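Local coordinates for uncharacterized protein (Sus scrofa, PDB 5BNF) that is porcine CD38, a disulfide-rich member of the ADP-ribosyl cyclase family that pairs a largely helical part with a small parallel beta sheet, at residues E56-L61 with S137-L142; R146-A151 with H179-S184; T188-V193 with K223-E228. All coordinates share one frame; numbering follows the deposited sequence.

In the fold
The three contacts follow one another along the chain and run from the helical part of this ADP-ribosyl cyclase fold to its parallel sheet. Contacts 1 and 2 share helix 135-149: contact 1 packs Tyr-58 on its early turns, contact 2 sets its last turn and exit beside the end region of helix 172-180, with centres about 17 Å apart. Contact 3 pairs strands 186-194 and 223-229, its centre again about 17 Å from that of contact 2, and the two meet where CD1 of Leu-181 lies 3.7 Å from CD1 of Leu-189. Contacts 1 and 3 stand on opposite sides of the chain's centre, their centres about 29 Å apart.

Contact 1 (E56-L61 with S137-L142); sequences EDYDLL and SVFWNL
Tyr-58 lays its ring against Phe-139, joining the N-terminal end of helix 59-64 to helix 135-149 in the helical part of the ADP-ribosyl cyclase fold. Tyr-58 occupies the N-cap position of its helix, and its CG lies anti to its own carbonyl carbon (chi1 -73°), which carries the ring across to the other helix. The two rings form a T-shaped (edge-to-face) pair: the edge of Phe-139 is directed at one face of Tyr-58, with centroids 5.5 Å apart and planes at 67°. Phe-139 CD1 stands over that face but toward its rim, while Tyr-58 CE2 reaches the helix backbone itself, 3.6 Å from Phe-139 CA. Val-138 enters differently, its CG1 near the plane of the tyrosine ring at the edge, 4.0 Å from Tyr-58 CE2. One turn on, CD2 of Leu-142 touches the root of the tyrosine, 3.9 Å from Tyr-58 CB. Leu-61 adds a lighter touch with CD2, which lies obliquely to the phenylalanine ring. Trp-111 meets Phe-139 edge-to-face, and Phe-41 of helix 34-45 also packs on it. The buried phenol is held by hydrogen bonds with Phe-135 O and Trp-111 NE1, which would limit how the ring can shift along helix 135-149; its OH also lies 3.6 Å from Phe-139 CB.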
ATOM      1  N   GLU A  56     -14.160  -6.357   4.828  1.00 33.38           N
ATOM      2  CA  GLU A  56     -14.740  -7.664   4.533  1.00 33.16           C
ATOM      3  C   GLU A  56     -15.099  -7.890   3.066  1.00 33.98           C
ATOM      4  O   GLU A  56     -14.959  -9.004   2.562  1.00 34.08           O
ATOM      5  CB  GLU A  56     -15.995  -7.878   5.384  1.00 43.41           C
ATOM      6  CG  GLU A  56     -15.754  -8.024   6.888  1.00 45.69           C
ATOM      7  CD  GLU A  56     -15.080  -6.819   7.516  1.00 50.74           C
ATOM      8  OE1 GLU A  56     -15.293  -5.686   7.038  1.00 40.61           O
ATOM      9  OE2 GLU A  56     -14.345  -7.005   8.506  1.00 63.61           O
ATOM     10  N   ASP A  57     -15.573  -6.850   2.384  1.00 26.49           N
ATOM     11  CA  ASP A  57     -15.949  -6.993   0.982  1.00 27.31           C
ATOM     12  C   ASP A  57     -14.787  -7.491   0.137  1.00 35.19           C
ATOM     13  O   ASP A  57     -14.986  -7.934  -0.991  1.00 42.82           O
ATOM     14  CB  ASP A  57     -16.449  -5.664   0.402  1.00 27.11           C
ATOM     15  CG  ASP A  57     -17.680  -5.134   1.121  1.00 35.11           C
ATOM     16  OD1 ASP A  57     -18.554  -5.940   1.489  1.00 36.47           O
ATOM     17  OD2 ASP A  57     -17.781  -3.905   1.308  1.00 40.83           O
ATOM     18  N   TYR A  58     -13.576  -7.420   0.680  1.00 37.49           N
ATOM     19  CA  TYR A  58     -12.402  -7.866  -0.058  1.00 41.84           C
ATOM     20  C   TYR A  58     -11.813  -9.192   0.426  1.00 44.04           C
ATOM     21  O   TYR A  58     -10.747  -9.600  -0.038  1.00 45.04           O
ATOM     22  CB  TYR A  58     -11.310  -6.796  -0.013  1.00 38.59           C
ATOM     23  CG  TYR A  58     -11.567  -5.574  -0.866  1.00 30.35           C
ATOM     24  CD1 TYR A  58     -11.685  -5.672  -2.247  1.00 32.83           C
ATOM     25  CD2 TYR A  58     -11.627  -4.305  -0.292  1.00 33.97           C
ATOM     26  CE1 TYR A  58     -11.848  -4.531  -3.041  1.00 20.40           C
ATOM     27  CE2 TYR A  58     -11.791  -3.165  -1.073  1.00 21.99           C
ATOM     28  CZ  TYR A  58     -11.902  -3.280  -2.440  1.00 20.33           C
ATOM     29  OH  TYR A  58     -12.083  -2.141  -3.197  1.00 22.93           O
ATOM     30  N   ASP A  59     -12.489  -9.867   1.350  1.00 41.53           N
ATOM     31  CA  ASP A  59     -11.976 -11.140   1.851  1.00 43.72           C
ATOM     32  C   ASP A  59     -11.578 -12.051   0.695  1.00 43.53           C
ATOM     33  O   ASP A  59     -10.408 -12.390   0.530  1.00 43.93           O
ATOM     34  CB  ASP A  59     -13.011 -11.843   2.735  1.00 36.83           C
ATOM     35  CG  ASP A  59     -13.262 -11.106   4.038  1.00 59.53           C
ATOM     36  OD1 ASP A  59     -12.387 -10.322   4.464  1.00 84.70           O
ATOM     37  OD2 ASP A  59     -14.329 -11.319   4.647  1.00 68.02           O
ATOM     38  N   LEU A  60     -12.559 -12.427  -0.114  1.00 39.04           N
ATOM     39  CA  LEU A  60     -12.321 -13.291  -1.258  1.00 47.46           C
ATOM     40  C   LEU A  60     -11.087 -12.829  -2.027  1.00 49.03           C
ATOM     41  O   LEU A  60     -10.193 -13.620  -2.317  1.00 52.08           O
ATOM     42  CB  LEU A  60     -13.547 -13.266  -2.177  1.00 57.34           C
ATOM     43  CG  LEU A  60     -13.678 -14.233  -3.365  1.00 70.44           C
ATOM     44  CD1 LEU A  60     -12.503 -14.093  -4.295  1.00 72.38           C
ATOM     45  CD2 LEU A  60     -13.758 -15.662  -2.865  1.00 85.67           C
ATOM     46  N   LEU A  61     -11.043 -11.545  -2.356  1.00 47.70           N
ATOM     47  CA  LEU A  61      -9.921 -10.999  -3.109  1.00 43.93           C
ATOM     48  C   LEU A  61      -8.577 -11.107  -2.385  1.00 42.38           C
ATOM     49  O   LEU A  61      -7.565 -11.414  -3.006  1.00 38.92           O
ATOM     50  CB  LEU A  61     -10.194  -9.541  -3.475  1.00 42.31           C
ATOM     51  CG  LEU A  61      -9.127  -8.876  -4.342  1.00 30.60           C
ATOM     52  CD1 LEU A  61      -8.947  -9.646  -5.634  1.00 28.77           C
ATOM     53  CD2 LEU A  61      -9.536  -7.451  -4.622  1.00 47.00           C
ATOM     54  N   SER A 137      -9.931   3.527  -1.159  1.00 24.22           N
ATOM     55  CA  SER A 137      -9.223   3.714   0.090  1.00 22.30           C
ATOM     56  C   SER A 137      -9.252   2.467   0.962  1.00 29.70           C
ATOM     57  O   SER A 137      -8.236   2.081   1.537  1.00 32.01           O
ATOM     58  CB  SER A 137      -9.813   4.897   0.845  1.00 20.81           C
ATOM     59  OG  SER A 137      -9.667   6.075   0.077  1.00 23.94           O
ATOM     60  N   VAL A 138     -10.408   1.828   1.065  1.00 20.32           N
ATOM     61  CA  VAL A 138     -10.495   0.640   1.891  1.00 16.80           C
ATOM     62  C   VAL A 138      -9.561  -0.424   1.358  1.00 13.80           C
ATOM     63  O   VAL A 138      -8.877  -1.105   2.117  1.00 22.18           O
ATOM     64  CB  VAL A 138     -11.915   0.105   1.947  1.00 15.20           C
ATOM     65  CG1 VAL A 138     -11.922  -1.309   2.497  1.00 17.32           C
ATOM     66  CG2 VAL A 138     -12.753   1.025   2.841  1.00 24.04           C
ATOM     67  N   PHE A 139      -9.530  -0.553   0.044  1.00 21.58           N
ATOM     68  CA  PHE A 139      -8.658  -1.512  -0.586  1.00 28.27           C
ATOM     69  C   PHE A 139      -7.216  -1.245  -0.150  1.00 27.72           C
ATOM     70  O   PHE A 139      -6.602  -2.049   0.550  1.00 35.62           O
ATOM     71  CB  PHE A 139      -8.749  -1.385  -2.098  1.00 25.39           C
ATOM     72  CG  PHE A 139      -7.735  -2.207  -2.816  1.00 31.88           C
ATOM     73  CD1 PHE A 139      -7.877  -3.579  -2.899  1.00 22.84           C
ATOM     74  CD2 PHE A 139      -6.608  -1.616  -3.370  1.00 35.80           C
ATOM     75  CE1 PHE A 139      -6.900  -4.357  -3.525  1.00 38.55           C
ATOM     76  CE2 PHE A 139      -5.631  -2.387  -3.995  1.00 26.98           C
ATOM     77  CZ  PHE A 139      -5.778  -3.756  -4.073  1.00 35.88           C
ATOM     78  N   TRP A 140      -6.691  -0.100  -0.564  1.00 26.71           N
ATOM     79  CA  TRP A 140      -5.325   0.267  -0.234  1.00 30.48           C
ATOM     80  C   TRP A 140      -5.020   0.231   1.256  1.00 29.36           C
ATOM     81  O   TRP A 140      -3.917  -0.131   1.656  1.00 31.05           O
ATOM     82  CB  TRP A 140      -5.008   1.640  -0.817  1.00 24.44           C
ATOM     83  CG  TRP A 140      -4.910   1.608  -2.307  1.00 23.00           C
ATOM     84  CD1 TRP A 140      -5.769   2.173  -3.198  1.00 33.69           C
ATOM     85  CD2 TRP A 140      -3.896   0.965  -3.079  1.00 24.80           C
ATOM     86  NE1 TRP A 140      -5.354   1.925  -4.482  1.00 40.50           N
ATOM     87  CE2 TRP A 140      -4.203   1.184  -4.438  1.00 38.31           C
ATOM     88  CE3 TRP A 140      -2.753   0.226  -2.756  1.00 24.49           C
ATOM     89  CZ2 TRP A 140      -3.411   0.691  -5.476  1.00 45.51           C
ATOM     90  CZ3 TRP A 140      -1.964  -0.265  -3.788  1.00 31.06           C
ATOM     91  CH2 TRP A 140      -2.297  -0.029  -5.130  1.00 27.00           C
ATOM     92  N   ASN A 141      -6.000   0.594   2.074  1.00 28.37           N
ATOM     93  CA  ASN A 141      -5.828   0.582   3.519  1.00 27.53           C
ATOM     94  C   ASN A 141      -5.635  -0.841   4.012  1.00 29.27           C
ATOM     95  O   ASN A 141      -4.797  -1.098   4.874  1.00 29.71           O
ATOM     96  CB  ASN A 141      -7.050   1.180   4.196  1.00 41.02           C
ATOM     97  CG  ASN A 141      -6.691   2.253   5.181  1.00 61.43           C
ATOM     98  OD1 ASN A 141      -6.101   1.984   6.229  1.00 51.88           O
ATOM     99  ND2 ASN A 141      -7.039   3.492   4.848  1.00 62.56           N
ATOM    100  N   LEU A 142      -6.414  -1.764   3.457  1.00 29.04           N
ATOM    101  CA  LEU A 142      -6.331  -3.168   3.836  1.00 29.97           C
ATOM    102  C   LEU A 142      -5.055  -3.838   3.301  1.00 36.40           C
ATOM    103  O   LEU A 142      -4.412  -4.618   3.999  1.00 40.63           O
ATOM    104  CB  LEU A 142      -7.560  -3.915   3.318  1.00 23.05           C
ATOM    105  CG  LEU A 142      -7.581  -5.431   3.501  1.00 26.86           C
ATOM    106  CD1 LEU A 142      -7.375  -5.784   4.980  1.00 25.30           C
ATOM    107  CD2 LEU A 142      -8.902  -5.981   2.983  1.00 40.33           C
TER

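Contact 2 (R146-A151 with H179-S184); sequences RFAENA and HSLQPS
Ala-148 and Ser-180 meet between the last turn of helix 135-149 and the end region of helix 172-180, with Ala-148 CB 3.6 Å from Ser-180 CB. The backbones come close here: Ala-148 CA and Leu-181 CA are separated by 5.1 Å. Along 146-151, Arg-146 comes first and touches the contact only through Glu-149. Its NE gives a nearly straight hydrogen bond, part of a salt bridge, to Glu-149 OE1 at 2.8 Å (174°), with the oxygen at the edge of the guanidinium and in its plane. Ala-148 then offers its methyl group to Ser-180 and its carbonyl oxygen to the CD2 methyl of Leu-181. At Glu-149 the chain leaves CB with CG anti to the carbonyl carbon (chi1 -60°) and continues extended; the aliphatic CG passes Ser-180, 3.9 Å from its CB, while the carboxylate is steadied by the arginine one turn earlier. The backbone joins in as well, since Glu-149 CA makes a CA-H...O contact of 3.4 Å with Ser-180 O. This is the place in the ADP-ribosyl cyclase fold where helix 135-149 hands over to strand 153-160 and helix 172-180 to strand 186-194. Gln-182, its CG anti to its own carbonyl carbon (chi1 -57°), brings that CG to 3.3 Å from Glu-149 O, the same oxygen that receives a weak hydrogen bond from Lys-185 NZ. Past the helix, Ala-151 turns its methyl to Leu-181 CD2 at 4.0 Å and packs on Val-186; Ala-151 O accepts a hydrogen bond from Lys-185 NZ.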
ATOM      1  N   ARG A 146      -2.237  -5.674   5.597  1.00 31.40           N
ATOM      2  CA  ARG A 146      -1.800  -7.054   5.375  1.00 41.53           C
ATOM      3  C   ARG A 146      -0.302  -7.109   5.102  1.00 37.42           C
ATOM      4  O   ARG A 146       0.408  -7.926   5.678  1.00 44.43           O
ATOM      5  CB  ARG A 146      -2.538  -7.676   4.184  1.00 38.35           C
ATOM      6  CG  ARG A 146      -3.987  -8.056   4.441  1.00 64.81           C
ATOM      7  CD  ARG A 146      -4.094  -9.220   5.408  1.00 63.90           C
ATOM      8  NE  ARG A 146      -4.646  -8.818   6.695  1.00 67.94           N
ATOM      9  CZ  ARG A 146      -5.944  -8.745   6.967  1.00 64.49           C
ATOM     10  NH1 ARG A 146      -6.348  -8.363   8.172  1.00 61.02           N
ATOM     11  NH2 ARG A 146      -6.837  -9.069   6.039  1.00 67.80           N
ATOM     12  N   PHE A 147       0.166  -6.234   4.214  1.00 39.87           N
ATOM     13  CA  PHE A 147       1.574  -6.168   3.839  1.00 38.62           C
ATOM     14  C   PHE A 147       2.456  -5.998   5.075  1.00 36.52           C
ATOM     15  O   PHE A 147       3.508  -6.613   5.178  1.00 37.42           O
ATOM     16  CB  PHE A 147       1.789  -5.001   2.864  1.00 30.32           C
ATOM     17  CG  PHE A 147       3.151  -4.982   2.203  1.00 38.11           C
ATOM     18  CD1 PHE A 147       3.559  -6.026   1.379  1.00 41.67           C
ATOM     19  CD2 PHE A 147       4.000  -3.886   2.359  1.00 27.81           C
ATOM     20  CE1 PHE A 147       4.789  -5.981   0.715  1.00 22.24           C
ATOM     21  CE2 PHE A 147       5.230  -3.833   1.701  1.00 37.15           C
ATOM     22  CZ  PHE A 147       5.624  -4.883   0.875  1.00 38.16           C
ATOM     23  N   ALA A 148       2.015  -5.177   6.020  1.00 38.65           N
ATOM     24  CA  ALA A 148       2.785  -4.935   7.237  1.00 34.78           C
ATOM     25  C   ALA A 148       2.737  -6.124   8.186  1.00 41.45           C
ATOM     26  O   ALA A 148       3.738  -6.460   8.828  1.00 41.36           O
ATOM     27  CB  ALA A 148       2.268  -3.687   7.939  1.00 18.02           C
ATOM     28  N   GLU A 149       1.576  -6.764   8.269  1.00 37.03           N
ATOM     29  CA  GLU A 149       1.409  -7.910   9.145  1.00 40.00           C
ATOM     30  C   GLU A 149       2.248  -9.115   8.701  1.00 43.16           C
ATOM     31  O   GLU A 149       2.699  -9.892   9.533  1.00 50.72           O
ATOM     32  CB  GLU A 149      -0.070  -8.297   9.218  1.00 40.48           C
ATOM     33  CG  GLU A 149      -0.978  -7.203   9.755  1.00 47.20           C
ATOM     34  CD  GLU A 149      -2.441  -7.643   9.852  1.00 58.76           C
ATOM     35  OE1 GLU A 149      -2.957  -8.211   8.869  1.00 51.69           O
ATOM     36  OE2 GLU A 149      -3.079  -7.419  10.904  1.00 48.85           O
ATOM     37  N   ASN A 150       2.463  -9.260   7.397  1.00 36.75           N
ATOM     38  CA  ASN A 150       3.235 -10.378   6.865  1.00 43.51           C
ATOM     39  C   ASN A 150       4.725 -10.083   6.736  1.00 47.42           C
ATOM     40  O   ASN A 150       5.474 -10.885   6.169  1.00 47.26           O
ATOM     41  CB  ASN A 150       2.711 -10.792   5.484  1.00 49.19           C
ATOM     42  CG  ASN A 150       1.265 -11.249   5.514  1.00 63.59           C
ATOM     43  OD1 ASN A 150       0.861 -12.023   6.383  1.00 58.62           O
ATOM     44  ND2 ASN A 150       0.481 -10.787   4.545  1.00 65.32           N
ATOM     45  N   ALA A 151       5.155  -8.932   7.238  1.00 39.53           N
ATOM     46  CA  ALA A 151       6.565  -8.569   7.156  1.00 43.94           C
ATOM     47  C   ALA A 151       7.355  -9.375   8.176  1.00 43.63           C
ATOM     48  O   ALA A 151       6.890  -9.598   9.288  1.00 36.81           O
ATOM     49  CB  ALA A 151       6.740  -7.079   7.410  1.00 41.74           C
ATOM     50  N   HIS A 179       2.194   0.324  12.890  1.00 26.71           N
ATOM     51  CA  HIS A 179       1.503  -0.359  13.986  1.00 26.86           C
ATOM     52  C   HIS A 179       1.135  -1.797  13.671  1.00 26.62           C
ATOM     53  O   HIS A 179       0.895  -2.579  14.574  1.00 31.39           O
ATOM     54  CB  HIS A 179       0.231   0.405  14.372  1.00 32.97           C
ATOM     55  CG  HIS A 179       0.483   1.809  14.817  1.00 27.37           C
ATOM     56  ND1 HIS A 179       0.967   2.117  16.071  1.00 38.50           N
ATOM     57  CD2 HIS A 179       0.378   2.986  14.154  1.00 32.65           C
ATOM     58  CE1 HIS A 179       1.151   3.422  16.160  1.00 32.82           C
ATOM     59  NE2 HIS A 179       0.802   3.973  15.011  1.00 28.08           N
ATOM     60  N   SER A 180       1.083  -2.150  12.392  1.00 32.48           N
ATOM     61  CA  SER A 180       0.733  -3.513  12.015  1.00 34.61           C
ATOM     62  C   SER A 180       1.940  -4.439  11.916  1.00 40.11           C
ATOM     63  O   SER A 180       1.796  -5.610  11.588  1.00 46.20           O
ATOM     64  CB  SER A 180      -0.035  -3.523  10.690  1.00 28.71           C
ATOM     65  OG  SER A 180      -1.330  -2.967  10.853  1.00 39.04           O
ATOM     66  N   LEU A 181       3.131  -3.921  12.191  1.00 41.65           N
ATOM     67  CA  LEU A 181       4.326  -4.759  12.144  1.00 41.47           C
ATOM     68  C   LEU A 181       4.285  -5.717  13.328  1.00 38.78           C
ATOM     69  O   LEU A 181       3.997  -5.311  14.453  1.00 39.16           O
ATOM     70  CB  LEU A 181       5.586  -3.901  12.211  1.00 27.17           C
ATOM     71  CG  LEU A 181       5.836  -3.011  10.993  1.00 27.39           C
ATOM     72  CD1 LEU A 181       6.924  -2.002  11.310  1.00 27.87           C
ATOM     73  CD2 LEU A 181       6.230  -3.871   9.812  1.00 23.69           C
ATOM     74  N   GLN A 182       4.558  -6.990  13.069  1.00 40.33           N
ATOM     75  CA  GLN A 182       4.539  -8.011  14.116  1.00 41.76           C
ATOM     76  C   GLN A 182       5.903  -8.133  14.784  1.00 34.93           C
ATOM     77  O   GLN A 182       6.856  -8.593  14.156  1.00 35.30           O
ATOM     78  CB  GLN A 182       4.175  -9.371  13.523  1.00 49.89           C
ATOM     79  CG  GLN A 182       2.851  -9.439  12.781  1.00 57.98           C
ATOM     80  CD  GLN A 182       1.667  -9.525  13.718  1.00 61.16           C
ATOM     81  OE1 GLN A 182       1.247  -8.526  14.296  1.00 62.72           O
ATOM     82  NE2 GLN A 182       1.131 -10.728  13.882  1.00 44.46           N
ATOM     83  N   PRO A 183       6.013  -7.732  16.062  1.00 30.75           N
ATOM     84  CA  PRO A 183       7.279  -7.812  16.804  1.00 42.08           C
ATOM     85  C   PRO A 183       7.866  -9.223  16.754  1.00 46.34           C
ATOM     86  O   PRO A 183       9.080  -9.407  16.668  1.00 42.95           O
ATOM     87  CB  PRO A 183       6.876  -7.431  18.227  1.00 41.99           C
ATOM     88  CG  PRO A 183       5.744  -6.497  18.023  1.00 45.85           C
ATOM     89  CD  PRO A 183       4.952  -7.150  16.902  1.00 36.09           C
ATOM     90  N   SER A 184       6.980 -10.212  16.801  1.00 46.05           N
ATOM     91  CA  SER A 184       7.372 -11.615  16.775  1.00 51.54           C
ATOM     92  C   SER A 184       7.988 -12.058  15.453  1.00 48.63           C
ATOM     93  O   SER A 184       8.616 -13.113  15.378  1.00 53.13           O
ATOM     94  CB  SER A 184       6.156 -12.490  17.089  1.00 57.13           C
ATOM     95  OG  SER A 184       5.075 -12.172  16.232  1.00 60.64           O
TER

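Contact 3 (T188-V193 with K223-E228); sequences TLKAWV and KFTCQE
Leu-189 and Lys-223 open a ladder of five backbone hydrogen bonds between parallel strands 186-194 and 223-229, which with helix 208-219 form a beta-alpha-beta unit. Leu-189 N, Ala-191 N and Val-193 N donate to Lys-223 O, Thr-225 O and Gln-227 O; in return, Leu-189 O and Ala-191 O accept from Thr-225 N and Gln-227 N. Ala-191 N to Thr-225 O is 2.8 Å, whereas Thr-225 N to Leu-189 O is 3.2 Å. Backbone bonds from Thr-188, Lys-190 and Trp-192 join the other side of their strand to strand 153-160. Ala-191 O takes a further bond from a water, which also bonds Thr-225 OG1 and so links the strands above the face carrying Lys-190 and Trp-192. On that face Gln-227 lies alongside Trp-192, amide and ring planes 43° apart, with Trp-192 CH2 3.2 Å from Gln-227 OE1. The other face is largely apolar: Leu-189 CD2 sits at the edge of the Phe-224 ring, and Phe-224 packs on helix 208-219. At its end the poorly ordered Glu-228 is modelled with OE1 hydrogen-bonded to His-195 NE2 and OE2 to Cys-205 N. Cys-226, disulfide-bonded to Cys-205, sets its SG 3.8 Å from Val-193 CG2.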
ATOM      1  N   THR A 188      13.862  -5.643  13.375  1.00 33.31           N
ATOM      2  CA  THR A 188      14.474  -4.348  13.118  1.00 30.78           C
ATOM      3  C   THR A 188      13.773  -3.590  12.017  1.00 29.72           C
ATOM      4  O   THR A 188      13.296  -4.176  11.051  1.00 40.65           O
ATOM      5  CB  THR A 188      15.964  -4.500  12.690  1.00 33.43           C
ATOM      6  OG1 THR A 188      16.712  -5.106  13.750  1.00 51.39           O
ATOM      7  CG2 THR A 188      16.576  -3.145  12.357  1.00 16.85           C
ATOM      8  N   LEU A 189      13.714  -2.276  12.176  1.00 34.09           N
ATOM      9  CA  LEU A 189      13.147  -1.411  11.159  1.00 33.41           C
ATOM     10  C   LEU A 189      14.210  -0.365  10.894  1.00 36.00           C
ATOM     11  O   LEU A 189      14.680   0.296  11.812  1.00 36.11           O
ATOM     12  CB  LEU A 189      11.866  -0.732  11.636  1.00 28.27           C
ATOM     13  CG  LEU A 189      11.250   0.199  10.584  1.00 29.44           C
ATOM     14  CD1 LEU A 189       9.765   0.332  10.838  1.00 44.58           C
ATOM     15  CD2 LEU A 189      11.923   1.562  10.610  1.00 35.33           C
ATOM     16  N   LYS A 190      14.609  -0.235   9.640  1.00 34.20           N
ATOM     17  CA  LYS A 190      15.624   0.738   9.286  1.00 34.02           C
ATOM     18  C   LYS A 190      14.991   1.843   8.470  1.00 29.32           C
ATOM     19  O   LYS A 190      14.235   1.582   7.537  1.00 32.51           O
ATOM     20  CB  LYS A 190      16.745   0.063   8.490  1.00 33.68           C
ATOM     21  CG  LYS A 190      17.573  -0.904   9.323  1.00 38.90           C
ATOM     22  CD  LYS A 190      18.257  -1.962   8.474  1.00 47.72           C
ATOM     23  CE  LYS A 190      18.971  -1.362   7.271  1.00 60.67           C
ATOM     24  NZ  LYS A 190      19.956  -0.316   7.648  1.00 63.34           N
ATOM     25  N   ALA A 191      15.289   3.084   8.827  1.00 24.65           N
ATOM     26  CA  ALA A 191      14.731   4.206   8.094  1.00 29.82           C
ATOM     27  C   ALA A 191      15.832   4.930   7.347  1.00 33.86           C
ATOM     28  O   ALA A 191      16.930   5.093   7.867  1.00 35.44           O
ATOM     29  CB  ALA A 191      14.027   5.164   9.053  1.00 27.30           C
ATOM     30  N   TRP A 192      15.539   5.341   6.118  1.00 42.87           N
ATOM     31  CA  TRP A 192      16.498   6.077   5.300  1.00 36.05           C
ATOM     32  C   TRP A 192      15.885   7.433   4.978  1.00 36.00           C
ATOM     33  O   TRP A 192      14.803   7.507   4.391  1.00 37.81           O
ATOM     34  CB  TRP A 192      16.799   5.351   3.974  1.00 42.32           C
ATOM     35  CG  TRP A 192      17.333   3.946   4.102  1.00 33.40           C
ATOM     36  CD1 TRP A 192      16.614   2.786   4.037  1.00 35.61           C
ATOM     37  CD2 TRP A 192      18.692   3.560   4.340  1.00 20.84           C
ATOM     38  NE1 TRP A 192      17.441   1.700   4.220  1.00 25.19           N
ATOM     39  CE2 TRP A 192      18.721   2.149   4.410  1.00 33.65           C
ATOM     40  CE3 TRP A 192      19.888   4.269   4.505  1.00 41.67           C
ATOM     41  CZ2 TRP A 192      19.901   1.434   4.636  1.00 45.23           C
ATOM     42  CZ3 TRP A 192      21.061   3.558   4.728  1.00 31.92           C
ATOM     43  CH2 TRP A 192      21.057   2.155   4.792  1.00 44.61           C
ATOM     44  N   VAL A 193      16.559   8.504   5.380  1.00 29.77           N
ATOM     45  CA  VAL A 193      16.077   9.845   5.085  1.00 34.31           C
ATOM     46  C   VAL A 193      16.911  10.334   3.904  1.00 45.45           C
ATOM     47  O   VAL A 193      18.137  10.465   3.999  1.00 37.32           O
ATOM     48  CB  VAL A 193      16.247  10.794   6.292  1.00 31.77           C
ATOM     49  CG1 VAL A 193      15.783  12.189   5.931  1.00 27.13           C
ATOM     50  CG2 VAL A 193      15.440  10.284   7.468  1.00 33.11           C
ATOM     51  N   LYS A 223      13.943  -3.152  17.285  1.00 38.84           N
ATOM     52  CA  LYS A 223      15.118  -2.340  17.029  1.00 34.89           C
ATOM     53  C   LYS A 223      14.852  -1.344  15.900  1.00 36.78           C
ATOM     54  O   LYS A 223      14.099  -1.622  14.963  1.00 38.50           O
ATOM     55  CB  LYS A 223      16.316  -3.245  16.704  1.00 42.63           C
ATOM     56  CG  LYS A 223      16.647  -4.261  17.816  1.00 60.57           C
ATOM     57  CD  LYS A 223      17.806  -5.180  17.427  1.00 54.89           C
ATOM     58  CE  LYS A 223      18.133  -6.206  18.513  1.00 65.87           C
ATOM     59  NZ  LYS A 223      16.983  -7.080  18.874  1.00 64.38           N
ATOM     60  N   PHE A 224      15.469  -0.175  16.015  1.00 34.42           N
ATOM     61  CA  PHE A 224      15.315   0.899  15.043  1.00 35.24           C
ATOM     62  C   PHE A 224      16.647   1.581  14.753  1.00 28.71           C
ATOM     63  O   PHE A 224      17.482   1.736  15.639  1.00 35.22           O
ATOM     64  CB  PHE A 224      14.337   1.946  15.585  1.00 34.27           C
ATOM     65  CG  PHE A 224      14.190   3.159  14.706  1.00 41.70           C
ATOM     66  CD1 PHE A 224      13.470   3.095  13.516  1.00 21.34           C
ATOM     67  CD2 PHE A 224      14.772   4.367  15.067  1.00 33.48           C
ATOM     68  CE1 PHE A 224      13.333   4.219  12.705  1.00 21.71           C
ATOM     69  CE2 PHE A 224      14.635   5.492  14.259  1.00 34.71           C
ATOM     70  CZ  PHE A 224      13.915   5.414  13.078  1.00 28.99           C
ATOM     71  N   THR A 225      16.835   1.982  13.504  1.00 33.88           N
ATOM     72  CA  THR A 225      18.040   2.684  13.084  1.00 34.32           C
ATOM     73  C   THR A 225      17.619   3.662  12.003  1.00 35.67           C
ATOM     74  O   THR A 225      16.669   3.411  11.272  1.00 33.57           O
ATOM     75  CB  THR A 225      19.111   1.726  12.508  1.00 30.91           C
ATOM     76  OG1 THR A 225      18.592   1.056  11.355  1.00 36.21           O
ATOM     77  CG2 THR A 225      19.526   0.697  13.556  1.00 32.51           C
ATOM     78  N   CYS A 226      18.322   4.784  11.917  1.00 40.59           N
ATOM     79  CA  CYS A 226      18.034   5.802  10.920  1.00 32.20           C
ATOM     80  C   CYS A 226      19.353   6.280  10.308  1.00 35.75           C
ATOM     81  O   CYS A 226      20.328   6.528  11.015  1.00 32.01           O
ATOM     82  CB  CYS A 226      17.317   6.969  11.575  1.00 18.34           C
ATOM     83  SG  CYS A 226      16.798   8.294  10.444  1.00 37.55           S
ATOM     84  N   GLN A 227      19.370   6.413   8.992  1.00 34.14           N
ATOM     85  CA  GLN A 227      20.555   6.839   8.276  1.00 38.73           C
ATOM     86  C   GLN A 227      20.137   7.840   7.230  1.00 41.60           C
ATOM     87  O   GLN A 227      19.003   7.813   6.755  1.00 34.35           O
ATOM     88  CB  GLN A 227      21.218   5.644   7.601  1.00 41.47           C
ATOM     89  CG  GLN A 227      22.527   5.212   8.231  1.00 65.35           C
ATOM     90  CD  GLN A 227      23.128   4.004   7.532  1.00 70.20           C
ATOM     91  OE1 GLN A 227      22.554   2.915   7.553  1.00 61.50           O
ATOM     92  NE2 GLN A 227      24.283   4.194   6.902  1.00 53.13           N
ATOM     93  N   GLU A 228      21.062   8.720   6.871  1.00 52.44           N
ATOM     94  CA  GLU A 228      20.791   9.755   5.888  1.00 58.45           C
ATOM     95  C   GLU A 228      21.588   9.513   4.610  1.00 63.27           C
ATOM     96  O   GLU A 228      22.768   9.180   4.664  1.00 63.29           O
ATOM     97  CB  GLU A 228      21.112  11.113   6.509  1.00 57.96           C
ATOM     98  CG  GLU A 228      20.399  11.289   7.849  1.00 70.03           C
ATOM     99  CD  GLU A 228      20.343  12.723   8.343  1.00 71.44           C
ATOM    100  OE1 GLU A 228      20.097  13.625   7.524  1.00 76.23           O
ATOM    101  OE2 GLU A 228      20.520  12.948   9.560  1.00 83.38           O
TER
HETATM  102  O   HOH W   1      18.992   3.005   9.042  1.00 39.77           O